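Side-chain contacts in haloalkane dehalogenase (Mycobacterium rhodesiae, PDB 4MJ3), which probably catalyses the hydrolytic removal of halide from haloalkanes, as a member of the alpha/beta hydrolase fold family: residues 82-87 against 207-212; 96-101 against 125-130. All blocks are in the same frame, centred on the assembly; numbering follows the deposited sequence.

Contact 2 is nested along the chain inside the span closed by contact 1, and their centres lie about 12 Å apart. They touch directly: Val82 O stands 3.2 Å from His101 CE1, and Gly83 CA is 3.5 Å from Tyr96 OH. On the other half of contact 1, Phe212 stacks on the His101 ring, with CZ of Phe212 3.5 Å from NE2 of His101, while Tyr96 CE1 comes within 3.3 Å of Gly208 N. Trp124 is common to both, stacking with Phe212 and meeting Tyr98 edge-to-face. Because it starts helix 124-135, just after strand 117-121, where this fold places its nucleophile elbow, both contacts probably border the active-site region.

Contact 1: residues 82-87 against 207-212; sequences VGFGRS and AGARQF
Phe84 reaches from the loop after strand 75-79 to Gly208, Ala209 and Phe212 of 207-212, a segment between strands 140-145 and 242-244, where haloalkane dehalogenases carry their cap; the contact thus probably joins core to cap in the alpha/beta hydrolase fold. Apolar packing supplies most of it. With CG anti to its carbonyl carbon (chi1 -62°), the Phe84 ring extends to the helix, where CZ lies 3.4 Å from CD2 of Phe212 and CE2 lies 3.9 Å from CB of Ala209. The two phenyl planes are only 25° from parallel, but centroids 5.3 Å apart mean that they are slid past each other with little overlap. Phe84 and Phe212 also both touch Glu55.

The two chains run close at a pair of glycines, with Gly83 CA and Gly208 CA 4.7 Å apart. Within 82-87, a type II' turn follows directly, closed by Ser87 N to Phe84 O at 3.0 Å.

The polar element is a bridging water in a buried setting: it donates to Gly83 O at 2.8 Å and accepts from Ala209 N, in the first turn of helix 207-211, at 3.1 Å.

Contact 2: residues 96-101 against 125-130; sequences YTYQAH and GGLIGL
Tyr98 and Leu127 meet through a hydrogen bond from a side chain to a helix backbone: the phenol OH of Tyr98 donates to Leu127 O over 2.6 Å. The C=O...OH angle of 109° and the position of the donor, 47° out of the carbonyl plane, show that the hydroxyl comes over the carbonyl rather than along a lone pair. Leu127 O in turn sits at the edge of the tyrosine ring, near its plane. With chi1 at -156°, CG is anti to the backbone N, and the ring runs from the first turn of helix 98-112 across to helix 124-135. There Leu127 CB lies 3.3 Å from Tyr98 OH and makes an apolar contact with Tyr98 CZ at 4.0 Å, the two side chains crossing at about a right angle. Tyr98 also touches Leu150, Ala224 and Asn228.

Ile128 makes the second apolar contact, against His101. Its CD1 lies 3.7 Å from His101 CB, and CG1 follows at 4.1 Å from the same CB. The imidazole also meets Trp104 edge-to-face.

At the start of helix 98-112, Thr97 is the N-cap, its OG1 accepting from Ala100 N at 2.9 Å. The Tyr98-Leu127 and His101-Ile128 contacts, with His101 CA and Ile128 CA 7.0 Å apart, pair the two helices that precede and follow strand 117-121, neighbours on one side of the central sheet in the alpha/beta hydrolase fold.

Contact 1: residues 82-87 against 207-212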
loop_
_atom_site.group_PDB
_atom_site.type_symbol
_atom_site.label_atom_id
_atom_site.label_comp_id
_atom_site.label_asym_id
_atom_site.label_seq_id
_atom_site.Cartn_x
_atom_site.Cartn_y
_atom_site.Cartn_z
ATOM N N VAL A 82 3.569 8.846 -3.644
ATOM C CA VAL A 82 4.420 9.690 -4.474
ATOM C C VAL A 82 5.269 8.740 -5.312
ATOM O O VAL A 82 5.845 7.791 -4.796
ATOM C CB VAL A 82 5.284 10.624 -3.602
ATOM C CG1 VAL A 82 6.321 11.354 -4.435
ATOM C CG2 VAL A 82 4.398 11.642 -2.873
ATOM N N GLY A 83 5.376 9.032 -6.609
ATOM C CA GLY A 83 6.078 8.153 -7.535
ATOM C C GLY A 83 5.167 7.199 -8.299
ATOM O O GLY A 83 5.650 6.512 -9.210
ATOM N N PHE A 84 3.870 7.162 -7.962
ATOM C CA PHE A 84 2.962 6.105 -8.457
ATOM C C PHE A 84 1.610 6.643 -8.877
ATOM O O PHE A 84 1.215 7.738 -8.470
ATOM C CB PHE A 84 2.810 5.031 -7.354
ATOM C CG PHE A 84 4.112 4.374 -7.016
ATOM C CD1 PHE A 84 4.971 4.962 -6.103
ATOM C CD2 PHE A 84 4.536 3.234 -7.705
ATOM C CE1 PHE A 84 6.226 4.430 -5.870
ATOM C CE2 PHE A 84 5.796 2.696 -7.462
ATOM C CZ PHE A 84 6.620 3.290 -6.531
ATOM N N GLY A 85 0.914 5.884 -9.705
ATOM C CA GLY A 85 -0.459 6.189 -10.024
ATOM C C GLY A 85 -0.582 7.555 -10.659
ATOM O O GLY A 85 0.157 7.871 -11.590
ATOM N N ARG A 86 -1.536 8.341 -10.161
ATOM C CA ARG A 86 -1.764 9.689 -10.623
ATOM C C ARG A 86 -1.110 10.755 -9.717
ATOM O O ARG A 86 -1.343 11.945 -9.904
ATOM C CB ARG A 86 -3.264 9.913 -10.774
ATOM C CG ARG A 86 -3.913 8.928 -11.724
ATOM C CD ARG A 86 -5.393 9.219 -11.948
ATOM N NE ARG A 86 -5.554 10.353 -12.852
ATOM C CZ ARG A 86 -6.625 10.618 -13.585
ATOM N NH1 ARG A 86 -7.700 9.847 -13.519
ATOM N NH2 ARG A 86 -6.615 11.684 -14.383
ATOM N N SER A 87 -0.264 10.327 -8.778
ATOM C CA SER A 87 0.507 11.256 -7.966
ATOM C C SER A 87 1.747 11.752 -8.714
ATOM O O SER A 87 2.197 11.135 -9.688
ATOM C CB SER A 87 0.898 10.642 -6.625
ATOM O OG SER A 87 -0.250 10.402 -5.795
ATOM N N ALA A 207 11.490 6.424 -11.281
ATOM C CA ALA A 207 12.504 6.471 -10.246
ATOM C C ALA A 207 11.996 5.908 -8.923
ATOM O O ALA A 207 12.746 5.227 -8.224
ATOM C CB ALA A 207 13.040 7.889 -10.068
ATOM N N GLY A 208 10.741 6.202 -8.583
ATOM C CA GLY A 208 10.138 5.705 -7.339
ATOM C C GLY A 208 9.954 4.197 -7.398
ATOM O O GLY A 208 10.226 3.487 -6.437
ATOM N N ALA A 209 9.498 3.719 -8.555
ATOM C CA ALA A 209 9.327 2.274 -8.777
ATOM C C ALA A 209 10.673 1.503 -8.740
ATOM O O ALA A 209 10.738 0.403 -8.210
ATOM C CB ALA A 209 8.581 2.026 -10.093
ATOM N N ARG A 210 11.735 2.084 -9.294
ATOM C CA ARG A 210 13.053 1.441 -9.227
ATOM C C ARG A 210 13.653 1.468 -7.824
ATOM O O ARG A 210 14.334 0.542 -7.436
ATOM C CB ARG A 210 14.022 2.125 -10.188
ATOM C CG ARG A 210 13.739 1.809 -11.636
ATOM C CD ARG A 210 14.203 0.417 -12.028
ATOM N NE ARG A 210 14.213 0.281 -13.486
ATOM C CZ ARG A 210 14.668 -0.766 -14.166
ATOM N NH1 ARG A 210 15.151 -1.839 -13.551
ATOM N NH2 ARG A 210 14.657 -0.730 -15.487
ATOM N N GLN A 211 13.410 2.540 -7.084
ATOM C CA GLN A 211 14.052 2.712 -5.787
ATOM C C GLN A 211 13.379 1.881 -4.685
ATOM O O GLN A 211 14.067 1.471 -3.738
ATOM C CB GLN A 211 14.153 4.192 -5.396
ATOM C CG GLN A 211 15.009 4.488 -4.149
ATOM C CD GLN A 211 16.475 4.082 -4.279
ATOM O OE1 GLN A 211 16.945 3.632 -5.326
ATOM N NE2 GLN A 211 17.199 4.214 -3.181
ATOM N N PHE A 212 12.076 1.632 -4.780
ATOM C CA PHE A 212 11.372 1.019 -3.649
ATOM C C PHE A 212 12.020 -0.237 -3.086
ATOM O O PHE A 212 12.206 -0.352 -1.875
ATOM C CB PHE A 212 9.897 0.697 -3.947
ATOM C CG PHE A 212 8.915 1.530 -3.149
ATOM C CD1 PHE A 212 9.212 1.948 -1.854
ATOM C CD2 PHE A 212 7.671 1.824 -3.671
ATOM C CE1 PHE A 212 8.312 2.699 -1.134
ATOM C CE2 PHE A 212 6.780 2.601 -2.972
ATOM C CZ PHE A 212 7.082 3.012 -1.681
HETATM O O HOH W 1 8.324 6.141 -9.996
#

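Contact 2: residues 96-101 against 125-130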
loop_
_atom_site.group_PDB
_atom_site.type_symbol
_atom_site.label_atom_id
_atom_site.label_comp_id
_atom_site.label_asym_id
_atom_site.label_seq_id
_atom_site.Cartn_x
_atom_site.Cartn_y
_atom_site.Cartn_z
ATOM N N TYR A 96 13.575 9.446 -3.058
ATOM C CA TYR A 96 12.687 8.490 -2.417
ATOM C C TYR A 96 13.427 7.803 -1.281
ATOM O O TYR A 96 14.482 7.156 -1.484
ATOM C CB TYR A 96 12.185 7.444 -3.403
ATOM C CG TYR A 96 11.406 8.000 -4.566
ATOM C CD1 TYR A 96 12.063 8.423 -5.716
ATOM C CD2 TYR A 96 10.034 8.120 -4.515
ATOM C CE1 TYR A 96 11.360 8.932 -6.803
ATOM C CE2 TYR A 96 9.310 8.611 -5.603
ATOM C CZ TYR A 96 9.982 9.019 -6.734
ATOM O OH TYR A 96 9.317 9.488 -7.824
ATOM N N THR A 97 12.875 7.942 -0.082
ATOM C CA THR A 97 13.375 7.252 1.112
ATOM C C THR A 97 12.173 6.785 1.906
ATOM O O THR A 97 11.037 7.221 1.671
ATOM C CB THR A 97 14.208 8.163 2.036
ATOM O OG1 THR A 97 13.367 9.167 2.614
ATOM C CG2 THR A 97 15.382 8.827 1.303
ATOM N N TYR A 98 12.409 5.857 2.827
ATOM C CA TYR A 98 11.327 5.333 3.666
ATOM C C TYR A 98 10.709 6.499 4.447
ATOM O O TYR A 98 9.476 6.697 4.443
ATOM C CB TYR A 98 11.891 4.263 4.584
ATOM C CG TYR A 98 10.946 3.213 5.139
ATOM C CD1 TYR A 98 9.667 3.528 5.596
ATOM C CD2 TYR A 98 11.353 1.885 5.200
ATOM C CE1 TYR A 98 8.845 2.548 6.138
ATOM C CE2 TYR A 98 10.537 0.915 5.741
ATOM C CZ TYR A 98 9.290 1.250 6.205
ATOM O OH TYR A 98 8.492 0.244 6.763
ATOM N N GLN A 99 11.578 7.338 5.021
ATOM C CA GLN A 99 11.138 8.523 5.774
ATOM C C GLN A 99 10.283 9.459 4.925
ATOM O O GLN A 99 9.237 9.923 5.382
ATOM C CB GLN A 99 12.330 9.318 6.311
ATOM C CG GLN A 99 11.952 10.488 7.207
ATOM C CD GLN A 99 11.305 10.037 8.493
ATOM O OE1 GLN A 99 11.932 9.344 9.300
ATOM N NE2 GLN A 99 10.031 10.374 8.674
ATOM N N ALA A 100 10.705 9.703 3.681
ATOM C CA ALA A 100 9.992 10.621 2.823
ATOM C C ALA A 100 8.587 10.100 2.522
ATOM O O ALA A 100 7.616 10.888 2.524
ATOM C CB ALA A 100 10.765 10.869 1.532
ATOM N N HIS A 101 8.472 8.799 2.246
ATOM C CA HIS A 101 7.164 8.206 1.941
ATOM C C HIS A 101 6.224 8.281 3.138
ATOM O O HIS A 101 5.027 8.567 2.986
ATOM C CB HIS A 101 7.307 6.750 1.485
ATOM C CG HIS A 101 7.640 6.605 0.034
ATOM N ND1 HIS A 101 6.777 6.984 -0.968
ATOM C CD2 HIS A 101 8.736 6.111 -0.581
ATOM C CE1 HIS A 101 7.315 6.703 -2.139
ATOM N NE2 HIS A 101 8.506 6.178 -1.932
ATOM N N GLY A 125 2.335 -0.482 0.985
ATOM C CA GLY A 125 1.211 0.155 1.658
ATOM C C GLY A 125 1.248 -0.116 3.157
ATOM O O GLY A 125 0.937 0.762 3.963
ATOM N N GLY A 126 1.659 -1.324 3.529
ATOM C CA GLY A 126 1.828 -1.683 4.931
ATOM C C GLY A 126 3.178 -1.302 5.526
ATOM O O GLY A 126 3.248 -0.949 6.707
ATOM N N LEU A 127 4.263 -1.394 4.777
ATOM C CA LEU A 127 5.552 -0.919 5.315
ATOM C C LEU A 127 5.416 0.543 5.743
ATOM O O LEU A 127 5.943 0.955 6.768
ATOM C CB LEU A 127 6.697 -1.075 4.333
ATOM C CG LEU A 127 7.384 -2.436 4.327
ATOM C CD1 LEU A 127 6.528 -3.485 3.626
ATOM C CD2 LEU A 127 8.740 -2.343 3.665
ATOM N N ILE A 128 4.664 1.317 4.956
ATOM C CA ILE A 128 4.395 2.719 5.286
ATOM C C ILE A 128 3.256 2.833 6.291
ATOM O O ILE A 128 3.410 3.464 7.340
ATOM C CB ILE A 128 4.090 3.529 4.011
ATOM C CG1 ILE A 128 5.343 3.603 3.142
ATOM C CG2 ILE A 128 3.607 4.923 4.365
ATOM C CD1 ILE A 128 5.066 3.850 1.688
ATOM N N GLY A 129 2.142 2.179 5.998
ATOM C CA GLY A 129 0.955 2.263 6.842
ATOM C C GLY A 129 1.144 1.760 8.264
ATOM O O GLY A 129 0.704 2.417 9.220
ATOM N N LEU A 130 1.810 0.614 8.435
ATOM C CA LEU A 130 2.034 0.074 9.775
ATOM C C LEU A 130 2.997 0.960 10.579
ATOM O O LEU A 130 2.855 1.106 11.802
ATOM C CB LEU A 130 2.548 -1.364 9.719
ATOM C CG LEU A 130 1.586 -2.403 9.143
ATOM C CD1 LEU A 130 2.319 -3.717 8.923
ATOM C CD2 LEU A 130 0.390 -2.602 10.051
#